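Local coordinates for protein excinuclease ABC, subunit A. (Deinococcus radiodurans, PDB 2VF7) that binds DNA and hydrolyses ATP as a zinc-containing UvrA-family protein of the ABC superfamily, probably helping to recognise damage for excision repair, at residues 464-469 / 474-479. The protein carries 1 engineered substitution. Residues are numbered along the deposited sequence; the frame is centred on the assembly and turned at random. Where two conformers were deposited one is given.
Sequences ILYSGP and KHVPES
At a classic beta bulge, in which Leu465 and Tyr466 pair with Asp452 of strand 449-453, strand 464-468 packs against the loop segment 474-479 that leads into helix 480-487. Leu465 contributes most of the strand's side of the contact: CD1 lies 4.0 Å from Ser479 CA and equally far, 4.0 Å, from the backbone O of Glu478. Its side chain is about 11 Å from a bound ADP. The branches of Val476 divide the rest, CG2 meeting the backbone O of Leu465 at 4.0 Å and CG1 approaching CD1 of the Tyr466 ring obliquely, also at 4.0 Å. With CG anti to the backbone N (chi1 -176°), Tyr466 lies along its own strand, Gly468 N lies above one ring face, offset toward the rim, and OH donates to a lone pair of Pro469 O at 2.7 Å. A leucine in place of Tyr466 would probably leave Pro469 O without this donor and Val476 CG1 without the ring it touches. Ser479 closes the type I turn from Val476; as N-cap its OG bonds to Gly482 N, and it also bonds to Asp452 OD1. The arrangement joins the antiparallel edge strand of an ABC-type ATPase sheet to the capped start of the following helix.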
loop_
_atom_site.group_PDB
_atom_site.type_symbol
_atom_site.label_atom_id
_atom_site.label_comp_id
_atom_site.label_asym_id
_atom_site.label_seq_id
_atom_site.Cartn_x
_atom_site.Cartn_y
_atom_site.Cartn_z
ATOM N N ILE A 464 11.804 30.777 -14.040
ATOM C CA ILE A 464 12.324 30.021 -15.177
ATOM C C ILE A 464 13.079 30.993 -16.026
ATOM O O ILE A 464 12.509 31.944 -16.540
ATOM C CB ILE A 464 11.179 29.331 -16.017
ATOM C CG1 ILE A 464 10.292 28.420 -15.143
ATOM C CG2 ILE A 464 11.737 28.576 -17.227
ATOM C CD1 ILE A 464 11.046 27.432 -14.286
ATOM N N LEU A 465 14.380 30.773 -16.142
ATOM C CA LEU A 465 15.205 31.637 -16.969
ATOM C C LEU A 465 15.146 31.184 -18.421
ATOM O O LEU A 465 15.172 32.002 -19.351
ATOM C CB LEU A 465 16.646 31.641 -16.466
ATOM C CG LEU A 465 16.840 31.876 -14.966
ATOM C CD1 LEU A 465 18.291 32.175 -14.681
ATOM C CD2 LEU A 465 15.931 32.976 -14.423
ATOM N N TYR A 466 15.054 29.870 -18.600
ATOM C CA TYR A 466 15.103 29.255 -19.916
ATOM C C TYR A 466 14.435 27.883 -19.913
ATOM O O TYR A 466 14.584 27.131 -18.974
ATOM C CB TYR A 466 16.562 29.150 -20.384
ATOM C CG TYR A 466 16.739 28.607 -21.793
ATOM C CD1 TYR A 466 16.301 29.338 -22.888
ATOM C CD2 TYR A 466 17.339 27.351 -22.014
ATOM C CE1 TYR A 466 16.443 28.853 -24.156
ATOM C CE2 TYR A 466 17.481 26.853 -23.287
ATOM C CZ TYR A 466 17.031 27.618 -24.365
ATOM O OH TYR A 466 17.145 27.170 -25.666
ATOM N N SER A 467 13.661 27.591 -20.955
ATOM C CA SER A 467 13.252 26.222 -21.260
ATOM C C SER A 467 13.455 25.991 -22.761
ATOM O O SER A 467 12.723 26.529 -23.578
ATOM C CB SER A 467 11.792 25.986 -20.836
ATOM O OG SER A 467 11.393 24.627 -20.995
ATOM N N GLY A 468 14.470 25.215 -23.120
ATOM C CA GLY A 468 14.755 24.888 -24.516
ATOM C C GLY A 468 16.033 24.065 -24.610
ATOM O O GLY A 468 16.641 23.767 -23.581
ATOM N N PRO A 469 16.449 23.691 -25.840
ATOM C CA PRO A 469 17.748 23.038 -26.067
ATOM C C PRO A 469 18.897 23.843 -25.443
ATOM O O PRO A 469 18.820 25.071 -25.393
ATOM C CB PRO A 469 17.888 23.059 -27.595
ATOM C CG PRO A 469 16.496 23.103 -28.107
ATOM C CD PRO A 469 15.699 23.878 -27.099
ATOM N N LYS A 474 22.676 30.399 -24.520
ATOM C CA LYS A 474 23.728 31.309 -24.924
ATOM C C LYS A 474 23.177 32.726 -25.152
ATOM O O LYS A 474 23.950 33.680 -25.282
ATOM C CB LYS A 474 24.388 30.728 -26.182
ATOM C CG LYS A 474 25.458 31.553 -26.861
ATOM C CD LYS A 474 26.438 30.663 -27.647
ATOM C CE LYS A 474 25.766 29.490 -28.372
ATOM N NZ LYS A 474 26.791 28.486 -28.799
ATOM N N HIS A 475 21.849 32.863 -25.167
ATOM C CA HIS A 475 21.201 34.156 -25.391
ATOM C C HIS A 475 20.487 34.723 -24.152
ATOM O O HIS A 475 19.767 35.716 -24.243
ATOM C CB HIS A 475 20.219 34.061 -26.561
ATOM C CG HIS A 475 20.845 33.637 -27.855
ATOM N ND1 HIS A 475 20.527 32.449 -28.479
ATOM C CD2 HIS A 475 21.754 34.250 -28.652
ATOM C CE1 HIS A 475 21.219 32.343 -29.600
ATOM N NE2 HIS A 475 21.973 33.422 -29.728
ATOM N N VAL A 476 20.672 34.082 -23.000
ATOM C CA VAL A 476 20.100 34.580 -21.733
ATOM C C VAL A 476 21.213 34.832 -20.691
ATOM O O VAL A 476 21.796 33.885 -20.138
ATOM C CB VAL A 476 18.843 33.739 -21.239
ATOM C CG1 VAL A 476 18.664 32.458 -22.043
ATOM C CG2 VAL A 476 18.854 33.468 -19.727
ATOM N N PRO A 477 21.546 36.125 -20.475
ATOM C CA PRO A 477 22.722 36.587 -19.729
ATOM C C PRO A 477 22.564 36.609 -18.205
ATOM O O PRO A 477 23.554 36.729 -17.488
ATOM C CB PRO A 477 22.939 38.008 -20.270
ATOM C CG PRO A 477 21.877 38.214 -21.348
ATOM C CD PRO A 477 20.786 37.270 -20.996
ATOM N N GLU A 478 21.329 36.486 -17.727
ATOM C CA GLU A 478 21.032 36.363 -16.294
ATOM C C GLU A 478 21.342 34.947 -15.778
ATOM O O GLU A 478 21.349 34.699 -14.569
ATOM C CB GLU A 478 19.561 36.749 -16.011
ATOM C CG GLU A 478 18.512 35.821 -16.667
ATOM C CD GLU A 478 17.142 36.480 -16.892
ATOM O OE1 GLU A 478 17.004 37.703 -16.638
ATOM O OE2 GLU A 478 16.205 35.769 -17.340
ATOM N N SER A 479 21.611 34.028 -16.702
ATOM C CA SER A 479 21.864 32.629 -16.365
ATOM C C SER A 479 23.340 32.333 -16.046
ATOM O O SER A 479 24.221 32.481 -16.905
ATOM C CB SER A 479 21.362 31.730 -17.490
ATOM O OG SER A 479 22.030 30.481 -17.484
#